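Local structure of orotidine 5'-phosphate decarboxylase (Pyrococcus horikoshii, 2CZE) at residues A[56-61]-A[80-85]; A[136-141]-A[157-162]. The protein probably catalyses the decarboxylation of orotidine 5'-monophosphate to uridine 5'-monophosphate, the last step of de novo UMP synthesis. One frame throughout, in Å; residues are numbered along the deposited sequence.

Interaction 1 (A[56-61]-A[80-85]); sequences ADLKLA and DYVIVH. With U5P (uridine-5'-monophosphate), chain C.
The carbonyl oxygen of Leu-60 accepts a bond from the backbone N of His-85, 2.9 Å from Leu-60 O, and has a water at 2.9 Å that probably donates to it. At the other end of the strand pair Ala-56 N gives a nearly straight bond to Tyr-81 O (2.8 Å, 178°), and Ala-56 O receives Ile-83 N. Between these ends a beta bulge shifts the register by two residues, and the bond from Leu-60 N to Ile-83 O is weak. On the face holding Ala-56, Val-82, Leu-60 and Val-84, CG1 of Val-82 meets CD1 of Leu-60 at 3.9 Å, under the cover of helix 64-76. Toward the barrel interior the carboxylate of Asp-57, its CG anti to the backbone N (chi1 -171°), crosses Ile-83 at a slant, Asp-57 OD1 lying 3.3 Å from Ile-83 CD1. Asp-57 OD2 makes a salt bridge with Lys-29. Lys-59 runs past His-85 with its CD 3.6 Å from His-85 NE2, an atom hydrogen-bonded to Ala-61 O of the second subunit. These neighbouring parallel strands of a TIM barrel, joined through helix 64-76 in a right-handed beta-alpha-beta unit, carry the substrate-binding Asp-57 and the proton donor Lys-59 of orotidine 5'-phosphate decarboxylase.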
loop_
_atom_site.group_PDB
_atom_site.type_symbol
_atom_site.label_atom_id
_atom_site.label_comp_id
_atom_site.label_asym_id
_atom_site.label_seq_id
_atom_site.Cartn_x
_atom_site.Cartn_y
_atom_site.Cartn_z
ATOM N N ALA A 56 -6.697 -9.602 -4.350
ATOM C CA ALA A 56 -5.363 -8.997 -4.324
ATOM C C ALA A 56 -5.411 -8.012 -3.171
ATOM O O ALA A 56 -6.045 -6.955 -3.281
ATOM C CB ALA A 56 -5.068 -8.256 -5.631
ATOM N N ASP A 57 -4.762 -8.369 -2.065
ATOM C CA ASP A 57 -4.736 -7.521 -0.869
ATOM C C ASP A 57 -3.579 -6.551 -1.043
ATOM O O ASP A 57 -2.479 -6.784 -0.543
ATOM C CB ASP A 57 -4.521 -8.384 0.384
ATOM C CG ASP A 57 -4.713 -7.600 1.683
ATOM O OD1 ASP A 57 -5.001 -6.382 1.618
ATOM O OD2 ASP A 57 -4.573 -8.203 2.774
ATOM N N LEU A 58 -3.829 -5.469 -1.771
ATOM C CA LEU A 58 -2.791 -4.488 -2.058
ATOM C C LEU A 58 -2.772 -3.339 -1.077
ATOM O O LEU A 58 -1.786 -2.616 -1.005
ATOM C CB LEU A 58 -2.973 -3.923 -3.475
ATOM C CG LEU A 58 -3.198 -4.922 -4.623
ATOM C CD1 LEU A 58 -3.311 -4.139 -5.959
ATOM C CD2 LEU A 58 -2.039 -5.920 -4.692
ATOM N N LYS A 59 -3.867 -3.164 -0.340
ATOM C CA LYS A 59 -3.966 -2.074 0.626
ATOM C C LYS A 59 -3.645 -0.788 -0.104
ATOM O O LYS A 59 -2.899 0.040 0.410
ATOM C CB LYS A 59 -2.954 -2.267 1.762
ATOM C CG LYS A 59 -3.210 -3.461 2.673
ATOM C CD LYS A 59 -4.447 -3.234 3.517
ATOM C CE LYS A 59 -4.551 -4.262 4.612
ATOM N NZ LYS A 59 -4.595 -5.637 4.043
ATOM N N LEU A 60 -4.199 -0.616 -1.304
ATOM C CA LEU A 60 -3.920 0.585 -2.085
ATOM C C LEU A 60 -4.210 1.816 -1.248
ATOM O O LEU A 60 -5.256 1.925 -0.607
ATOM C CB LEU A 60 -4.739 0.594 -3.374
ATOM C CG LEU A 60 -4.358 -0.511 -4.367
ATOM C CD1 LEU A 60 -5.094 -0.272 -5.686
ATOM C CD2 LEU A 60 -2.832 -0.510 -4.602
ATOM N N ALA A 61 -3.271 2.751 -1.280
ATOM C CA ALA A 61 -3.357 3.948 -0.473
ATOM C C ALA A 61 -2.530 5.078 -1.080
ATOM O O ALA A 61 -1.741 5.734 -0.384
ATOM C CB ALA A 61 -2.852 3.613 0.935
ATOM N N ASP A 80 -9.915 -10.824 -8.811
ATOM C CA ASP A 80 -11.367 -10.723 -8.800
ATOM C C ASP A 80 -11.803 -9.575 -7.892
ATOM O O ASP A 80 -12.870 -8.989 -8.074
ATOM C CB ASP A 80 -11.979 -12.045 -8.327
ATOM C CG ASP A 80 -11.732 -13.180 -9.317
ATOM O OD1 ASP A 80 -12.193 -13.064 -10.473
ATOM O OD2 ASP A 80 -11.064 -14.165 -8.955
ATOM N N TYR A 81 -10.960 -9.272 -6.910
ATOM C CA TYR A 81 -11.214 -8.191 -5.959
ATOM C C TYR A 81 -9.889 -7.534 -5.580
ATOM O O TYR A 81 -8.836 -8.190 -5.582
ATOM C CB TYR A 81 -11.844 -8.725 -4.669
ATOM C CG TYR A 81 -13.047 -9.615 -4.859
ATOM C CD1 TYR A 81 -12.901 -10.995 -5.026
ATOM C CD2 TYR A 81 -14.338 -9.072 -4.916
ATOM C CE1 TYR A 81 -14.021 -11.820 -5.254
ATOM C CE2 TYR A 81 -15.450 -9.880 -5.139
ATOM C CZ TYR A 81 -15.285 -11.247 -5.312
ATOM O OH TYR A 81 -16.391 -12.030 -5.566
ATOM N N VAL A 82 -9.942 -6.241 -5.260
ATOM C CA VAL A 82 -8.751 -5.511 -4.821
ATOM C C VAL A 82 -9.089 -4.817 -3.511
ATOM O O VAL A 82 -10.131 -4.156 -3.396
ATOM C CB VAL A 82 -8.285 -4.445 -5.871
ATOM C CG1 VAL A 82 -7.253 -3.494 -5.245
ATOM C CG2 VAL A 82 -7.651 -5.143 -7.069
ATOM N N ILE A 83 -8.233 -5.002 -2.510
ATOM C CA ILE A 83 -8.445 -4.367 -1.213
ATOM C C ILE A 83 -7.790 -2.985 -1.250
ATOM O O ILE A 83 -6.631 -2.835 -1.664
ATOM C CB ILE A 83 -7.836 -5.214 -0.065
ATOM C CG1 ILE A 83 -8.587 -6.546 0.038
ATOM C CG2 ILE A 83 -7.940 -4.458 1.267
ATOM C CD1 ILE A 83 -8.098 -7.451 1.174
ATOM N N VAL A 84 -8.555 -1.982 -0.830
ATOM C CA VAL A 84 -8.099 -0.604 -0.808
ATOM C C VAL A 84 -8.353 0.019 0.558
ATOM O O VAL A 84 -9.325 -0.313 1.235
ATOM C CB VAL A 84 -8.839 0.231 -1.887
ATOM C CG1 VAL A 84 -8.574 -0.365 -3.256
ATOM C CG2 VAL A 84 -10.354 0.226 -1.623
ATOM N N HIS A 85 -7.465 0.915 0.968
ATOM C CA HIS A 85 -7.646 1.594 2.237
ATOM C C HIS A 85 -8.710 2.670 2.063
ATOM O O HIS A 85 -8.915 3.171 0.953
ATOM C CB HIS A 85 -6.350 2.253 2.676
ATOM C CG HIS A 85 -5.544 1.420 3.617
ATOM N ND1 HIS A 85 -5.989 1.086 4.876
ATOM C CD2 HIS A 85 -4.319 0.862 3.486
ATOM C CE1 HIS A 85 -5.069 0.355 5.483
ATOM N NE2 HIS A 85 -4.046 0.205 4.659
HETATM N N1 U5P C . -4.249 -8.471 6.891
HETATM C C2 U5P C . -4.278 -8.607 8.286
HETATM N N3 U5P C . -4.969 -7.663 9.053
HETATM C C4 U5P C . -5.624 -6.589 8.435
HETATM C C5 U5P C . -5.587 -6.447 7.051
HETATM C C6 U5P C . -4.903 -7.385 6.287
HETATM O O2 U5P C . -3.699 -9.538 8.851
HETATM O O4 U5P C . -6.246 -5.782 9.124
HETATM C "C1'" U5P C . -3.612 -9.501 6.036
HETATM C "C2'" U5P C . -2.157 -9.788 6.416
HETATM O "O2'" U5P C . -1.308 -8.902 5.682
HETATM C "C3'" U5P C . -2.003 -11.201 5.855
HETATM C "C4'" U5P C . -3.356 -11.817 6.221
HETATM O "O3'" U5P C . -1.828 -11.179 4.435
HETATM O "O4'" U5P C . -4.315 -10.744 6.197
HETATM C "C5'" U5P C . -3.304 -12.400 7.637
HETATM O "O5'" U5P C . -2.391 -13.499 7.637
HETATM P P U5P C . -2.064 -14.367 8.953
HETATM O O1P U5P C . -0.794 -15.103 8.764
HETATM O O2P U5P C . -3.328 -15.334 9.186
HETATM O O3P U5P C . -2.009 -13.352 10.200
HETATM O O HOH W 1 -6.723 4.231 -1.508
#

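Interaction 2 (A[136-141]-A[157-162]); sequences VIAPGT and IKILAP. With U5P (uridine-5'-monophosphate), chain C.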
loop_
_atom_site.group_PDB
_atom_site.type_symbol
_atom_site.label_atom_id
_atom_site.label_comp_id
_atom_site.label_asym_id
_atom_site.label_seq_id
_atom_site.Cartn_x
_atom_site.Cartn_y
_atom_site.Cartn_z
ATOM N N VAL A 136 -15.806 -5.399 3.279
ATOM C CA VAL A 136 -14.903 -4.576 4.071
ATOM C C VAL A 136 -14.074 -5.468 4.970
ATOM O O VAL A 136 -14.462 -6.610 5.259
ATOM C CB VAL A 136 -15.653 -3.573 5.002
ATOM C CG1 VAL A 136 -16.466 -2.582 4.174
ATOM C CG2 VAL A 136 -16.557 -4.335 5.972
ATOM N N ILE A 137 -12.931 -4.937 5.398
ATOM C CA ILE A 137 -12.041 -5.633 6.319
ATOM C C ILE A 137 -12.423 -5.245 7.744
ATOM O O ILE A 137 -12.524 -4.055 8.057
ATOM C CB ILE A 137 -10.561 -5.237 6.100
ATOM C CG1 ILE A 137 -10.081 -5.750 4.742
ATOM C CG2 ILE A 137 -9.671 -5.808 7.225
ATOM C CD1 ILE A 137 -10.226 -7.247 4.562
ATOM N N ALA A 138 -12.646 -6.255 8.587
ATOM C CA ALA A 138 -12.982 -6.079 10.008
ATOM C C ALA A 138 -11.972 -6.930 10.771
ATOM O O ALA A 138 -11.465 -7.904 10.230
ATOM C CB ALA A 138 -14.398 -6.562 10.300
ATOM N N PRO A 139 -11.695 -6.596 12.045
ATOM C CA PRO A 139 -10.723 -7.326 12.879
ATOM C C PRO A 139 -11.064 -8.688 13.482
ATOM O O PRO A 139 -11.816 -8.779 14.456
ATOM C CB PRO A 139 -10.351 -6.298 13.953
ATOM C CG PRO A 139 -11.628 -5.566 14.159
ATOM C CD PRO A 139 -12.176 -5.382 12.734
ATOM N N GLY A 140 -10.458 -9.736 12.918
ATOM C CA GLY A 140 -10.674 -11.082 13.418
ATOM C C GLY A 140 -10.138 -11.205 14.838
ATOM O O GLY A 140 -10.546 -12.079 15.602
ATOM N N THR A 141 -9.206 -10.323 15.189
ATOM C CA THR A 141 -8.621 -10.311 16.525
ATOM C C THR A 141 -9.550 -9.653 17.547
ATOM O O THR A 141 -9.314 -9.757 18.749
ATOM C CB THR A 141 -7.297 -9.541 16.538
ATOM O OG1 THR A 141 -7.464 -8.312 15.818
ATOM C CG2 THR A 141 -6.173 -10.379 15.895
ATOM N N ILE A 157 -23.348 -5.565 2.090
ATOM C CA ILE A 157 -21.888 -5.523 2.104
ATOM C C ILE A 157 -21.337 -6.643 2.980
ATOM O O ILE A 157 -21.776 -6.834 4.108
ATOM C CB ILE A 157 -21.401 -4.157 2.616
ATOM C CG1 ILE A 157 -21.986 -3.054 1.722
ATOM C CG2 ILE A 157 -19.872 -4.107 2.626
ATOM C CD1 ILE A 157 -21.756 -1.624 2.224
ATOM N N LYS A 158 -20.364 -7.380 2.453
ATOM C CA LYS A 158 -19.784 -8.489 3.195
ATOM C C LYS A 158 -18.649 -8.072 4.110
ATOM O O LYS A 158 -18.051 -7.012 3.943
ATOM C CB LYS A 158 -19.301 -9.560 2.211
ATOM C CG LYS A 158 -20.468 -10.287 1.517
ATOM C CD LYS A 158 -19.989 -11.192 0.415
ATOM C CE LYS A 158 -21.045 -12.244 0.093
ATOM N NZ LYS A 158 -22.417 -11.662 0.161
ATOM N N ILE A 159 -18.360 -8.915 5.090
ATOM C CA ILE A 159 -17.276 -8.638 6.016
ATOM C C ILE A 159 -16.261 -9.780 5.930
ATOM O O ILE A 159 -16.630 -10.958 6.025
ATOM C CB ILE A 159 -17.805 -8.526 7.466
ATOM C CG1 ILE A 159 -18.691 -7.283 7.596
ATOM C CG2 ILE A 159 -16.642 -8.451 8.456
ATOM C CD1 ILE A 159 -19.311 -7.128 8.990
ATOM N N LEU A 160 -14.995 -9.425 5.722
ATOM C CA LEU A 160 -13.917 -10.405 5.651
ATOM C C LEU A 160 -13.038 -10.107 6.870
ATOM O O LEU A 160 -12.682 -8.951 7.127
ATOM C CB LEU A 160 -13.120 -10.254 4.343
ATOM C CG LEU A 160 -13.966 -10.466 3.073
ATOM C CD1 LEU A 160 -14.620 -9.164 2.648
ATOM C CD2 LEU A 160 -13.076 -10.997 1.950
ATOM N N ALA A 161 -12.693 -11.147 7.619
ATOM C CA ALA A 161 -11.911 -10.952 8.828
ATOM C C ALA A 161 -10.582 -11.671 8.902
ATOM O O ALA A 161 -10.543 -12.896 9.020
ATOM C CB ALA A 161 -12.761 -11.343 10.057
ATOM N N PRO A 162 -9.474 -10.917 8.816
ATOM C CA PRO A 162 -8.131 -11.500 8.903
ATOM C C PRO A 162 -7.773 -11.459 10.392
ATOM O O PRO A 162 -8.530 -10.900 11.191
ATOM C CB PRO A 162 -7.287 -10.554 8.063
ATOM C CG PRO A 162 -7.926 -9.216 8.339
ATOM C CD PRO A 162 -9.419 -9.533 8.312
HETATM N N1 U5P C . -4.249 -8.471 6.891
HETATM C C2 U5P C . -4.278 -8.607 8.286
HETATM N N3 U5P C . -4.969 -7.663 9.053
HETATM C C4 U5P C . -5.624 -6.589 8.435
HETATM C C5 U5P C . -5.587 -6.447 7.051
HETATM C C6 U5P C . -4.903 -7.385 6.287
HETATM O O2 U5P C . -3.699 -9.538 8.851
HETATM O O4 U5P C . -6.246 -5.782 9.124
HETATM C "C1'" U5P C . -3.612 -9.501 6.036
HETATM C "C2'" U5P C . -2.157 -9.788 6.416
HETATM O "O2'" U5P C . -1.308 -8.902 5.682
HETATM C "C3'" U5P C . -2.003 -11.201 5.855
HETATM C "C4'" U5P C . -3.356 -11.817 6.221
HETATM O "O3'" U5P C . -1.828 -11.179 4.435
HETATM O "O4'" U5P C . -4.315 -10.744 6.197
HETATM C "C5'" U5P C . -3.304 -12.400 7.637
HETATM O "O5'" U5P C . -2.391 -13.499 7.637
HETATM P P U5P C . -2.064 -14.367 8.953
HETATM O O1P U5P C . -0.794 -15.103 8.764
HETATM O O2P U5P C . -3.328 -15.334 9.186
HETATM O O3P U5P C . -2.009 -13.352 10.200
#
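Ile-137 and Pro-162 meet beside the uracil, with CG2 of Ile-137 3.9 Å from CD of Pro-162. That methyl, anti to the backbone N (the CG1 branch has chi1 -67°), also approaches U5P O4, while the other branch bends back so that CD1 lies against CB of Leu-160 at 4.2 Å. Both branches lie on the face of the sheet that holds Ile-137 and Leu-160, CG2 fitting against the CD-CG edge of the proline ring and CD1 resting beside the leucine. An alanine in place of Ile-137 would probably open a gap beside Leu-160 and take away the methyl that backs the CD edge of Pro-162 next to the uracil. Pro-162 in turn presents its CB-CG edge to the face of the uracil, CG standing 3.4 Å from U5P N3.

Strands 135-137 and 158-161 are consecutive parallel strands of the TIM barrel, linked by helix 143-152. Their ladder includes a bond from Leu-160 N to Val-136 O that is close to straight (2.9 Å, 175°).

On the other face, Val-136 divides its two methyls, CG1 going to CG2 of Ile-157 and CG2 to CG1 of Ile-159. The next methyl, CB of Ala-138, is pressed against CG2 of Ile-159 at 3.5 Å, tighter than usual van der Waals contact, and helix 143-152 closes over both residues. Past the end of strand 135-137, Gly-140, without a side chain, brings its CA to 4.0 Å from CB of Ala-161, and its N hydrogen-bonds to Pro-162 O at 2.8 Å.

Interactions 1 and 2 lie in the same closed sheet, their centres about 13 Å apart, and strand 102-105 stands between strands 81-84 and 135-137. They meet inside the barrel, where CD1 of Ile-83 packs on CD1 of Ile-137 at 4.0 Å. Both also reach the bound UMP. From residues 56-61, Asp-57 OD2 comes within 3.6 Å of U5P C6, whereas residues 136-141 and 157-162 supply apolar groups around N3 and O4. A carboxylate from interaction 1 and hydrocarbon from interaction 2 therefore approach the nucleotide. The site is completed from the dimer partner, since Asp-62 and Thr-66 of the second subunit also bind the nucleotide.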